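3-oxo-tetronate kinase (Haemophilus influenzae, PDB 1YZY) catalyses the ATP-dependent phosphorylation of 3-oxo-tetronate to 3-oxo-tetronate 4-phosphate. Local coordinates at residues 30-35 with 46-51; 84-89 with 140-145; 104-109 with 213-218; 114-119 with 196-201. One frame throughout, in Å; residues are numbered along the deposited sequence.

How the interactions relate
All four contacts lie within the sugar-binding N-terminal domain, away from the ATP-binding positions inferred for this kinase. Along the chain interaction 1 comes first and closes before the others open; interactions 2 and 3 alternate their segments, as do 2 and 4, while interaction 4 is nested inside the loop closed by interaction 3. Centres are about 20 to 28 Å apart. Only interactions 1 and 2 touch, where Arg51 packs on Asp86. Interactions 1 and 3 involve strands 43-47 and 216-219, which flank strands 3-6 and 77-80. Interaction 3 joins strand 216-219 to the first residue of strand 109-111 in the three-stranded parallel sheet, and interaction 4 holds together loops that follow its strands.

Interaction 1: 30-35 with 46-51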
loop_
_atom_site.group_PDB
_atom_site.type_symbol
_atom_site.label_atom_id
_atom_site.label_comp_id
_atom_site.label_asym_id
_atom_site.label_seq_id
_atom_site.Cartn_x
_atom_site.Cartn_y
_atom_site.Cartn_z
ATOM N N ASN A 30 -8.617 -4.265 -2.730
ATOM C CA ASN A 30 -8.460 -4.667 -1.332
ATOM C C ASN A 30 -9.257 -5.955 -1.141
ATOM O O ASN A 30 -10.478 -5.925 -1.024
ATOM C CB ASN A 30 -8.964 -3.568 -0.395
ATOM C CG ASN A 30 -8.269 -2.231 -0.631
ATOM O OD1 ASN A 30 -7.054 -2.170 -0.801
ATOM N ND2 ASN A 30 -9.045 -1.151 -0.636
ATOM N N GLY A 31 -8.556 -7.085 -1.138
ATOM C CA GLY A 31 -9.196 -8.384 -1.002
ATOM C C GLY A 31 -9.487 -8.917 -2.391
ATOM O O GLY A 31 -9.461 -8.151 -3.350
ATOM N N VAL A 32 -9.705 -10.223 -2.530
ATOM C CA VAL A 32 -10.004 -10.794 -3.847
ATOM C C VAL A 32 -11.395 -10.341 -4.300
ATOM O O VAL A 32 -12.384 -10.573 -3.604
ATOM C CB VAL A 32 -9.955 -12.339 -3.840
ATOM C CG1 VAL A 32 -10.221 -12.886 -5.244
ATOM C CG2 VAL A 32 -8.612 -12.815 -3.336
ATOM N N PRO A 33 -11.479 -9.669 -5.463
ATOM C CA PRO A 33 -12.735 -9.163 -6.035
ATOM C C PRO A 33 -13.696 -10.251 -6.504
ATOM O O PRO A 33 -13.264 -11.312 -6.956
ATOM C CB PRO A 33 -12.251 -8.318 -7.215
ATOM C CG PRO A 33 -10.860 -7.910 -6.799
ATOM C CD PRO A 33 -10.328 -9.177 -6.237
ATOM N N THR A 34 -14.995 -9.989 -6.371
ATOM C CA THR A 34 -16.023 -10.939 -6.804
ATOM C C THR A 34 -16.585 -10.582 -8.184
ATOM O O THR A 34 -17.321 -11.365 -8.786
ATOM C CB THR A 34 -17.177 -11.071 -5.776
ATOM O OG1 THR A 34 -17.730 -9.779 -5.481
ATOM C CG2 THR A 34 -16.668 -11.711 -4.489
ATOM N N GLN A 35 -16.212 -9.403 -8.679
ATOM C CA GLN A 35 -16.635 -8.919 -9.995
ATOM C C GLN A 35 -15.403 -8.565 -10.843
ATOM O O GLN A 35 -14.404 -8.053 -10.330
ATOM C CB GLN A 35 -17.533 -7.674 -9.862
ATOM C CG GLN A 35 -18.892 -7.902 -9.193
ATOM C CD GLN A 35 -19.833 -8.777 -10.017
ATOM O OE1 GLN A 35 -20.494 -9.672 -9.483
ATOM N NE2 GLN A 35 -19.919 -8.503 -11.318
ATOM N N ILE A 46 -3.412 -6.945 -5.551
ATOM C CA ILE A 46 -4.452 -7.424 -4.637
ATOM C C ILE A 46 -3.885 -7.483 -3.221
ATOM O O ILE A 46 -2.911 -8.177 -2.956
ATOM C CB ILE A 46 -5.030 -8.807 -5.048
ATOM C CG1 ILE A 46 -5.818 -8.672 -6.348
ATOM C CG2 ILE A 46 -5.958 -9.356 -3.946
ATOM C CD1 ILE A 46 -6.450 -9.959 -6.806
ATOM N N SER A 47 -4.469 -6.680 -2.341
ATOM C CA SER A 47 -4.078 -6.578 -0.940
ATOM C C SER A 47 -4.763 -7.645 -0.082
ATOM O O SER A 47 -5.996 -7.760 -0.078
ATOM C CB SER A 47 -4.422 -5.170 -0.428
ATOM O OG SER A 47 -4.866 -5.169 0.918
ATOM N N LEU A 48 -3.956 -8.438 0.622
ATOM C CA LEU A 48 -4.468 -9.495 1.494
ATOM C C LEU A 48 -4.033 -9.259 2.939
ATOM O O LEU A 48 -3.441 -8.225 3.264
ATOM C CB LEU A 48 -3.973 -10.870 1.028
ATOM C CG LEU A 48 -4.294 -11.380 -0.383
ATOM C CD1 LEU A 48 -3.446 -12.608 -0.688
ATOM C CD2 LEU A 48 -5.774 -11.707 -0.527
ATOM N N LYS A 49 -4.404 -10.188 3.815
ATOM C CA LYS A 49 -4.037 -10.133 5.230
ATOM C C LYS A 49 -3.376 -11.485 5.509
ATOM O O LYS A 49 -3.655 -12.138 6.518
ATOM C CB LYS A 49 -5.289 -9.984 6.112
ATOM C CG LYS A 49 -6.110 -8.701 5.918
ATOM C CD LYS A 49 -7.403 -8.759 6.747
ATOM C CE LYS A 49 -8.380 -7.626 6.412
ATOM N NZ LYS A 49 -7.988 -6.306 6.982
ATOM N N SER A 50 -2.453 -11.864 4.632
ATOM C CA SER A 50 -1.781 -13.150 4.713
ATOM C C SER A 50 -0.310 -13.120 5.131
ATOM O O SER A 50 0.453 -13.963 4.655
ATOM C CB SER A 50 -1.851 -13.813 3.346
ATOM O OG SER A 50 -1.387 -12.923 2.346
ATOM N N ARG A 51 0.087 -12.239 6.043
ATOM C CA ARG A 51 1.482 -12.264 6.481
ATOM C C ARG A 51 1.729 -13.306 7.583
ATOM O O ARG A 51 2.782 -13.961 7.600
ATOM C CB ARG A 51 1.929 -10.871 6.950
ATOM C CG ARG A 51 3.413 -10.799 7.337
ATOM C CD ARG A 51 3.735 -9.504 8.131
ATOM N NE ARG A 51 3.730 -8.236 7.400
ATOM C CZ ARG A 51 4.125 -8.080 6.140
ATOM N NH1 ARG A 51 4.579 -9.115 5.432
ATOM N NH2 ARG A 51 4.039 -6.888 5.569
#
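With chi1 near -178°, Val32 sets CG1 anti to the backbone N and turns CG2 toward Leu48, whose CD2 it meets at 4.1 Å, the two side chains crossing at a slant. Ile46, with chi1 at -68°, splits its branches between two neighbours. CG2, anti to the backbone N, lies 3.8 Å from Gly31 O, while the other branch extends until CD1 comes end-on to Pro33 CD, 4.0 Å away. The branched Ile46 suits its place because its two arms reach Gly31 and Pro33 at once, and the proline ring offers it a rigid apolar partner.

The backbones are joined where the two parallel strands part. Asn30 and Ser47 form a beta bridge, and Gly31 N donates to Ser47 O at 2.9 Å; the donor sits in the carbonyl plane, but the N-H is bent at 133°. Glycine fits position 31 because, at its backbone angles, a CB would be pressed against the carbonyl oxygen of Asn30. On the sheet face carrying Asn30 and Ser47 the approach is looser, with Asn30 OD1 4.0 Å from Ser47 CB. Serine, being small, is consistent with the close approach of a helix on that face.

That helix is 9-20, whose Phe9 touches Asn30 and Ser47 and whose Ala12 touches Ser47. Helix 55-71 packs on the apolar group instead: Trp68 meets both Pro33 and Ile46, and Arg64 meets Val32. Strand 43-47 itself runs between strands 26-30 and 3-6, with Ile46 bonded through its backbone to Val4 and Ala6.

Interaction 2: 84-89 with 140-145; sequences TFDSTA and KNHPIT
Asp86 is the first residue of 84-89 to meet 140-145, and Thr84, two residues earlier, positions its carboxylate. Thr84 OG1 donates to the syn lone pair of Asp86 OD1 at 2.6 Å, which restrains the carboxylate's rotation and leaves OD2 turned to the other segment. OD2 lies over one face of the His142 ring, offset toward the rim and 4.2 Å from NE2, with carboxylate and ring planes 82° apart. This is proximity and not a salt bridge. Asp86 CB meets Thr145 OG1 at 3.6 Å, the side chains crossing nearly at right angles.

Ser87 takes part through its backbone: its O lies 3.5 Å from Thr145 CB, while its own CB points away. Its hydroxyl is used on the far side, donating to Phe85 O at 2.7 Å and also bonding Gln159. Thr88 then lays CG2 on Thr145 CG2, 4.2 Å away. Threonine suits position 145 because, at chi1 56°, its hydroxyl turns to Asp86 and its methyl to Ser87 and Thr88. The opposing segment is braced by a local bond, Thr145 N to His142 ND1 (3.0 Å, N-H angle 161°), which lies in the imidazole plane and fixes the ring's turn; Pro143 CD covers the ring face opposite Asp86.

Van der Waals packing thus joins the loop between strand 77-80 and helix 93-104 to that between strand 132-133 and helix 152-159. Behind it, Phe85 lies between two helices, touching Leu152 and Leu155 of helix 152-159 and Ile93 of helix 93-104, and meets Tyr81 edge-to-face just beyond strand 77-80.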
loop_
_atom_site.group_PDB
_atom_site.type_symbol
_atom_site.label_atom_id
_atom_site.label_comp_id
_atom_site.label_asym_id
_atom_site.label_seq_id
_atom_site.Cartn_x
_atom_site.Cartn_y
_atom_site.Cartn_z
ATOM N N THR A 84 11.733 -7.012 5.284
ATOM C CA THR A 84 12.475 -7.645 6.377
ATOM C C THR A 84 12.186 -9.151 6.412
ATOM O O THR A 84 12.513 -9.847 7.378
ATOM C CB THR A 84 12.202 -6.987 7.744
ATOM O OG1 THR A 84 10.858 -6.500 7.796
ATOM C CG2 THR A 84 13.143 -5.825 7.960
ATOM N N PHE A 85 11.582 -9.635 5.327
ATOM C CA PHE A 85 11.257 -11.046 5.138
ATOM C C PHE A 85 10.362 -11.645 6.230
ATOM O O PHE A 85 10.382 -12.855 6.450
ATOM C CB PHE A 85 12.567 -11.851 5.000
ATOM C CG PHE A 85 12.469 -13.030 4.073
ATOM C CD1 PHE A 85 12.307 -12.843 2.703
ATOM C CD2 PHE A 85 12.553 -14.331 4.562
ATOM C CE1 PHE A 85 12.231 -13.932 1.838
ATOM C CE2 PHE A 85 12.474 -15.432 3.694
ATOM C CZ PHE A 85 12.314 -15.226 2.338
ATOM N N ASP A 86 9.532 -10.806 6.852
ATOM C CA ASP A 86 8.616 -11.217 7.933
ATOM C C ASP A 86 7.957 -12.574 7.721
ATOM O O ASP A 86 7.143 -12.737 6.809
ATOM C CB ASP A 86 7.534 -10.157 8.151
ATOM C CG ASP A 86 8.112 -8.812 8.515
ATOM O OD1 ASP A 86 9.025 -8.366 7.796
ATOM O OD2 ASP A 86 7.670 -8.204 9.514
ATOM N N SER A 87 8.291 -13.517 8.601
ATOM C CA SER A 87 7.784 -14.885 8.548
ATOM C C SER A 87 8.363 -15.715 9.701
ATOM O O SER A 87 9.004 -15.178 10.610
ATOM C CB SER A 87 8.183 -15.524 7.209
ATOM O OG SER A 87 9.580 -15.378 6.956
ATOM N N THR A 88 8.060 -17.013 9.690
ATOM C CA THR A 88 8.563 -17.982 10.672
ATOM C C THR A 88 8.792 -19.283 9.900
ATOM O O THR A 88 8.607 -19.322 8.679
ATOM C CB THR A 88 7.565 -18.267 11.827
ATOM O OG1 THR A 88 6.385 -18.891 11.309
ATOM C CG2 THR A 88 7.196 -16.987 12.568
ATOM N N ALA A 89 9.204 -20.345 10.590
ATOM C CA ALA A 89 9.440 -21.622 9.917
ATOM C C ALA A 89 8.189 -22.103 9.170
ATOM O O ALA A 89 8.259 -22.974 8.299
ATOM C CB ALA A 89 9.921 -22.653 10.905
ATOM N N LYS A 140 14.821 -8.609 15.462
ATOM C CA LYS A 140 15.208 -9.751 16.274
ATOM C C LYS A 140 14.178 -10.017 17.364
ATOM O O LYS A 140 13.943 -11.166 17.731
ATOM C CB LYS A 140 16.595 -9.553 16.888
ATOM C CG LYS A 140 16.718 -8.365 17.827
ATOM C CD LYS A 140 18.114 -8.296 18.438
ATOM C CE LYS A 140 18.341 -6.984 19.176
ATOM N NZ LYS A 140 19.696 -6.941 19.785
ATOM N N ASN A 141 13.552 -8.952 17.854
ATOM C CA ASN A 141 12.543 -9.056 18.903
ATOM C C ASN A 141 11.188 -8.563 18.401
ATOM O O ASN A 141 10.519 -7.796 19.086
ATOM C CB ASN A 141 12.951 -8.237 20.134
ATOM C CG ASN A 141 14.333 -8.605 20.670
ATOM O OD1 ASN A 141 15.184 -7.736 20.850
ATOM N ND2 ASN A 141 14.552 -9.883 20.952
ATOM N N HIS A 142 10.810 -8.951 17.185
ATOM C CA HIS A 142 9.520 -8.546 16.629
ATOM C C HIS A 142 8.405 -9.282 17.392
ATOM O O HIS A 142 8.530 -10.480 17.677
ATOM C CB HIS A 142 9.455 -8.857 15.129
ATOM C CG HIS A 142 8.281 -8.237 14.431
ATOM N ND1 HIS A 142 7.145 -8.947 14.106
ATOM C CD2 HIS A 142 8.068 -6.972 13.999
ATOM C CE1 HIS A 142 6.284 -8.149 13.503
ATOM N NE2 HIS A 142 6.818 -6.944 13.428
ATOM N N PRO A 143 7.302 -8.568 17.721
ATOM C CA PRO A 143 6.116 -9.043 18.449
ATOM C C PRO A 143 5.358 -10.227 17.853
ATOM O O PRO A 143 4.669 -10.947 18.567
ATOM C CB PRO A 143 5.228 -7.800 18.483
ATOM C CG PRO A 143 6.188 -6.701 18.496
ATOM C CD PRO A 143 7.176 -7.126 17.455
ATOM N N ILE A 144 5.420 -10.376 16.536
ATOM C CA ILE A 144 4.722 -11.461 15.861
ATOM C C ILE A 144 5.689 -12.415 15.143
ATOM O O ILE A 144 5.641 -13.631 15.350
ATOM C CB ILE A 144 3.692 -10.899 14.826
ATOM C CG1 ILE A 144 2.719 -9.934 15.507
ATOM C CG2 ILE A 144 2.916 -12.034 14.160
ATOM C CD1 ILE A 144 1.661 -9.381 14.570
ATOM N N THR A 145 6.554 -11.852 14.298
ATOM C CA THR A 145 7.526 -12.625 13.512
ATOM C C THR A 145 8.993 -12.229 13.757
ATOM O O THR A 145 9.630 -11.596 12.904
ATOM C CB THR A 145 7.238 -12.496 11.989
ATOM O OG1 THR A 145 7.221 -11.109 11.616
ATOM C CG2 THR A 145 5.899 -13.129 11.636
#

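Interaction 3: 104-109 with 213-218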
loop_
_atom_site.group_PDB
_atom_site.type_symbol
_atom_site.label_atom_id
_atom_site.label_comp_id
_atom_site.label_asym_id
_atom_site.label_seq_id
_atom_site.Cartn_x
_atom_site.Cartn_y
_atom_site.Cartn_z
ATOM N N LEU A 104 1.217 -22.536 -11.368
ATOM C CA LEU A 104 1.761 -22.018 -12.619
ATOM C C LEU A 104 2.524 -23.003 -13.509
ATOM O O LEU A 104 2.793 -22.693 -14.675
ATOM C CB LEU A 104 2.642 -20.796 -12.333
ATOM C CG LEU A 104 1.913 -19.475 -12.079
ATOM C CD1 LEU A 104 2.843 -18.473 -11.438
ATOM C CD2 LEU A 104 1.358 -18.934 -13.389
ATOM N N ASN A 105 2.855 -24.184 -12.988
ATOM C CA ASN A 105 3.619 -25.181 -13.756
ATOM C C ASN A 105 5.042 -24.684 -14.001
ATOM O O ASN A 105 5.651 -24.949 -15.042
ATOM C CB ASN A 105 2.944 -25.493 -15.095
ATOM C CG ASN A 105 2.069 -26.714 -15.030
ATOM O OD1 ASN A 105 2.331 -27.642 -14.259
ATOM N ND2 ASN A 105 1.035 -26.745 -15.865
ATOM N N GLU A 106 5.541 -23.915 -13.040
ATOM C CA GLU A 106 6.882 -23.353 -13.079
ATOM C C GLU A 106 7.669 -23.991 -11.938
ATOM O O GLU A 106 7.076 -24.513 -10.988
ATOM C CB GLU A 106 6.811 -21.837 -12.892
ATOM C CG GLU A 106 6.091 -21.113 -14.011
ATOM C CD GLU A 106 6.881 -21.114 -15.297
ATOM O OE1 GLU A 106 7.883 -20.377 -15.367
ATOM O OE2 GLU A 106 6.511 -21.848 -16.233
ATOM N N ASP A 107 8.997 -23.958 -12.024
ATOM C CA ASP A 107 9.818 -24.561 -10.979
ATOM C C ASP A 107 10.983 -23.724 -10.474
ATOM O O ASP A 107 11.843 -24.225 -9.759
ATOM C CB ASP A 107 10.296 -25.962 -11.400
ATOM C CG ASP A 107 10.627 -26.055 -12.877
ATOM O OD1 ASP A 107 11.575 -25.377 -13.328
ATOM O OD2 ASP A 107 9.936 -26.813 -13.593
ATOM N N PHE A 108 10.988 -22.438 -10.801
ATOM C CA PHE A 108 12.060 -21.560 -10.350
ATOM C C PHE A 108 11.577 -20.116 -10.252
ATOM O O PHE A 108 10.771 -19.671 -11.070
ATOM C CB PHE A 108 13.263 -21.653 -11.314
ATOM C CG PHE A 108 14.504 -20.952 -10.818
ATOM C CD1 PHE A 108 15.178 -21.413 -9.689
ATOM C CD2 PHE A 108 14.989 -19.826 -11.467
ATOM C CE1 PHE A 108 16.313 -20.758 -9.215
ATOM C CE2 PHE A 108 16.130 -19.162 -10.995
ATOM C CZ PHE A 108 16.787 -19.630 -9.870
ATOM N N THR A 109 12.080 -19.390 -9.261
ATOM C CA THR A 109 11.722 -17.985 -9.070
ATOM C C THR A 109 12.823 -17.322 -8.246
ATOM O O THR A 109 13.728 -18.006 -7.773
ATOM C CB THR A 109 10.340 -17.838 -8.343
ATOM O OG1 THR A 109 9.912 -16.468 -8.380
ATOM C CG2 THR A 109 10.431 -18.283 -6.880
ATOM N N ASP A 213 11.202 -12.293 -18.229
ATOM C CA ASP A 213 10.342 -13.330 -18.787
ATOM C C ASP A 213 9.870 -14.361 -17.772
ATOM O O ASP A 213 9.271 -15.373 -18.148
ATOM C CB ASP A 213 11.031 -14.029 -19.963
ATOM C CG ASP A 213 11.179 -13.124 -21.172
ATOM O OD1 ASP A 213 10.157 -12.567 -21.635
ATOM O OD2 ASP A 213 12.319 -12.965 -21.659
ATOM N N PHE A 214 10.205 -14.141 -16.503
ATOM C CA PHE A 214 9.781 -15.025 -15.426
ATOM C C PHE A 214 8.256 -14.927 -15.277
ATOM O O PHE A 214 7.697 -13.832 -15.270
ATOM C CB PHE A 214 10.428 -14.606 -14.106
ATOM C CG PHE A 214 11.755 -15.253 -13.835
ATOM C CD1 PHE A 214 12.742 -15.301 -14.816
ATOM C CD2 PHE A 214 12.035 -15.772 -12.577
ATOM C CE1 PHE A 214 13.990 -15.854 -14.540
ATOM C CE2 PHE A 214 13.281 -16.327 -12.292
ATOM C CZ PHE A 214 14.260 -16.367 -13.274
ATOM N N LYS A 215 7.596 -16.078 -15.170
ATOM C CA LYS A 215 6.145 -16.143 -15.005
ATOM C C LYS A 215 5.805 -15.647 -13.599
ATOM O O LYS A 215 4.713 -15.128 -13.358
ATOM C CB LYS A 215 5.686 -17.591 -15.148
ATOM C CG LYS A 215 4.352 -17.784 -15.799
ATOM C CD LYS A 215 4.468 -17.651 -17.299
ATOM C CE LYS A 215 3.110 -17.837 -17.976
ATOM N NZ LYS A 215 2.102 -16.790 -17.607
ATOM N N LEU A 216 6.748 -15.853 -12.677
ATOM C CA LEU A 216 6.611 -15.455 -11.277
ATOM C C LEU A 216 7.904 -14.940 -10.620
ATOM O O LEU A 216 8.980 -15.506 -10.806
ATOM C CB LEU A 216 6.093 -16.640 -10.451
ATOM C CG LEU A 216 6.094 -16.449 -8.934
ATOM C CD1 LEU A 216 5.035 -15.422 -8.543
ATOM C CD2 LEU A 216 5.846 -17.768 -8.236
ATOM N N VAL A 217 7.785 -13.859 -9.858
ATOM C CA VAL A 217 8.911 -13.302 -9.128
ATOM C C VAL A 217 8.407 -12.923 -7.732
ATOM O O VAL A 217 7.209 -12.731 -7.540
ATOM C CB VAL A 217 9.537 -12.061 -9.839
ATOM C CG1 VAL A 217 9.945 -12.402 -11.269
ATOM C CG2 VAL A 217 8.595 -10.900 -9.827
ATOM N N THR A 218 9.308 -12.855 -6.757
ATOM C CA THR A 218 8.935 -12.500 -5.388
ATOM C C THR A 218 9.889 -11.445 -4.807
ATOM O O THR A 218 11.008 -11.263 -5.298
ATOM C CB THR A 218 8.902 -13.748 -4.436
ATOM O OG1 THR A 218 10.210 -14.020 -3.918
ATOM C CG2 THR A 218 8.385 -14.984 -5.157
HETATM O O HOH W 1 8.857 -18.000 -12.982
#
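A Schellman motif at Asn105 ends helix 93-104, and the residues on either side of that turn face the other segment: Leu104 lies against Leu216, the first residue of strand 216-219, and Glu106 against Lys215 just before it. Leu104 sets CD1 on Leu216 CB at 3.9 Å, an apolar crossing at about a right angle. The bent Glu106 chain presses its carboxyl end on the aliphatic root of Lys215, OE1 being 3.6 Å from CB; the charges do not meet, as Lys215 NZ leads off to Thr75 O.

Further on, Thr109 provides the polar link. Its OG1, anti to the backbone N (chi1 -170°), donates to Leu216 O at 2.8 Å, approaching well above the carbonyl plane, 57° out of it. A water supplements it, giving a bond to Phe108 O at 3.2 Å and accepting one from Leu216 N at 3.0 Å. Phe214 CZ comes to the edge of the Phe108 ring, 4.0 Å from CD2, and the Phe214 ring edge meets Thr109 CA; large rings suit backbones standing apart.

Strand 216-219 is bonded to strand 77-80, where Phe77 touches Leu104 and Leu216. Thr218 bonds Val110 O and Tyr81 OH, and strand 193-196 backs Phe108 and Thr109.

Interaction 4: 114-119 with 196-201; sequences ALPVNG and VDAVDN
Two loops meet here, each at the end of a neighbouring strand of the three-stranded parallel sheet: strand 109-111 leads on to residues 114-119, while strand 193-196 runs into the other loop. The contact is apolar packing of a proline ring, joined by one side-chain-to-backbone hydrogen bond. Pro116 puts its ring into the bend of the other loop, with CG 3.4 Å from Ala198 O and CB 3.6 Å from Val199 O. Beside it Ala114 CB meets Ala198 CB at 4.2 Å; small methyl groups suit this place because the two chains run close together.

The hydrogen bond is given by Val117 N to Asn201 OD1, 2.8 Å long, with a bent N-H angle of 135° but nearly along the C=O axis of the amide. The same oxygen lies 3.2 Å from Val117 CB, the valine and the amide crossing obliquely. Val117 belongs to the short 3-10 turn 116-117, which Asn118 N closes by bonding Leu115 O. Proline is well placed as the first residue of such a turn, since its ring fixes phi and it needs no N-H partner. On the other loop, Asp200 precedes helix 202-210, its side chain capping a backbone N at the helix start and bonding Ser202 OG.

Both ends of the Asn201 amide are used. Leu115, with CG anti to the backbone N (chi1 -175°), brings CD1 within 3.6 Å of Asn201 ND2, which also bonds Tyr226 OH of helix 221-232. Leu204 of helix 202-210 packs on Leu115 and Pro116.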
loop_
_atom_site.group_PDB
_atom_site.type_symbol
_atom_site.label_atom_id
_atom_site.label_comp_id
_atom_site.label_asym_id
_atom_site.label_seq_id
_atom_site.Cartn_x
_atom_site.Cartn_y
_atom_site.Cartn_z
ATOM N N ALA A 114 14.911 -6.493 -1.059
ATOM C CA ALA A 114 15.882 -5.411 -1.154
ATOM C C ALA A 114 15.466 -4.141 -1.892
ATOM O O ALA A 114 14.744 -4.166 -2.886
ATOM C CB ALA A 114 17.289 -5.826 -1.615
ATOM N N LEU A 115 16.000 -3.037 -1.378
ATOM C CA LEU A 115 15.860 -1.682 -1.893
ATOM C C LEU A 115 16.922 -0.856 -1.171
ATOM O O LEU A 115 16.668 -0.148 -0.199
ATOM C CB LEU A 115 14.476 -1.092 -1.631
ATOM C CG LEU A 115 14.266 0.285 -2.271
ATOM C CD1 LEU A 115 14.734 0.273 -3.720
ATOM C CD2 LEU A 115 12.794 0.672 -2.184
ATOM N N PRO A 116 18.189 -1.003 -1.581
ATOM C CA PRO A 116 19.356 -0.365 -0.974
ATOM C C PRO A 116 19.226 1.102 -0.640
ATOM O O PRO A 116 19.783 1.554 0.361
ATOM C CB PRO A 116 20.449 -0.611 -2.014
ATOM C CG PRO A 116 20.056 -1.925 -2.583
ATOM C CD PRO A 116 18.584 -1.712 -2.809
ATOM N N VAL A 117 18.524 1.857 -1.479
ATOM C CA VAL A 117 18.367 3.286 -1.228
ATOM C C VAL A 117 17.557 3.522 0.045
ATOM O O VAL A 117 17.784 4.493 0.772
ATOM C CB VAL A 117 17.737 4.015 -2.446
ATOM C CG1 VAL A 117 16.231 3.757 -2.523
ATOM C CG2 VAL A 117 18.063 5.504 -2.397
ATOM N N ASN A 118 16.660 2.586 0.341
ATOM C CA ASN A 118 15.832 2.676 1.531
ATOM C C ASN A 118 16.323 1.779 2.664
ATOM O O ASN A 118 15.541 1.284 3.473
ATOM C CB ASN A 118 14.367 2.412 1.181
ATOM C CG ASN A 118 13.747 3.563 0.392
ATOM O OD1 ASN A 118 14.163 4.722 0.526
ATOM N ND2 ASN A 118 12.749 3.253 -0.429
ATOM N N GLY A 119 17.635 1.573 2.707
ATOM C CA GLY A 119 18.246 0.782 3.759
ATOM C C GLY A 119 17.991 -0.709 3.834
ATOM O O GLY A 119 18.132 -1.292 4.905
ATOM N N VAL A 196 19.041 -12.986 -4.518
ATOM C CA VAL A 196 19.941 -12.194 -5.341
ATOM C C VAL A 196 20.394 -10.980 -4.533
ATOM O O VAL A 196 19.581 -10.269 -3.933
ATOM C CB VAL A 196 19.273 -11.744 -6.664
ATOM C CG1 VAL A 196 20.282 -11.028 -7.557
ATOM C CG2 VAL A 196 18.694 -12.934 -7.412
ATOM N N ASP A 197 21.707 -10.799 -4.466
ATOM C CA ASP A 197 22.308 -9.695 -3.740
ATOM C C ASP A 197 21.967 -8.325 -4.328
ATOM O O ASP A 197 21.575 -8.207 -5.495
ATOM C CB ASP A 197 23.829 -9.860 -3.723
ATOM C CG ASP A 197 24.313 -10.803 -2.642
ATOM O OD1 ASP A 197 23.481 -11.382 -1.915
ATOM O OD2 ASP A 197 25.544 -10.949 -2.510
ATOM N N ALA A 198 22.171 -7.288 -3.523
ATOM C CA ALA A 198 21.931 -5.914 -3.946
ATOM C C ALA A 198 22.322 -4.975 -2.826
ATOM O O ALA A 198 21.593 -4.829 -1.849
ATOM C CB ALA A 198 20.468 -5.704 -4.322
ATOM N N VAL A 199 23.520 -4.414 -2.916
ATOM C CA VAL A 199 23.988 -3.460 -1.910
ATOM C C VAL A 199 23.841 -2.048 -2.472
ATOM O O VAL A 199 24.025 -1.056 -1.762
ATOM C CB VAL A 199 25.460 -3.712 -1.521
ATOM C CG1 VAL A 199 25.564 -4.951 -0.663
ATOM C CG2 VAL A 199 26.326 -3.847 -2.772
ATOM N N ASP A 200 23.457 -1.990 -3.745
ATOM C CA ASP A 200 23.264 -0.760 -4.487
ATOM C C ASP A 200 22.049 -0.953 -5.403
ATOM O O ASP A 200 21.810 -2.050 -5.900
ATOM C CB ASP A 200 24.516 -0.483 -5.317
ATOM C CG ASP A 200 24.394 0.753 -6.147
ATOM O OD1 ASP A 200 24.110 0.627 -7.355
ATOM O OD2 ASP A 200 24.572 1.854 -5.588
ATOM N N ASN A 201 21.297 0.119 -5.639
ATOM C CA ASN A 201 20.094 0.051 -6.474
ATOM C C ASN A 201 20.250 -0.433 -7.902
ATOM O O ASN A 201 19.291 -0.949 -8.482
ATOM C CB ASN A 201 19.383 1.410 -6.465
ATOM C CG ASN A 201 18.273 1.574 -5.431
ATOM O OD1 ASN A 201 18.507 1.434 -4.236
ATOM N ND2 ASN A 201 17.061 1.859 -5.891
#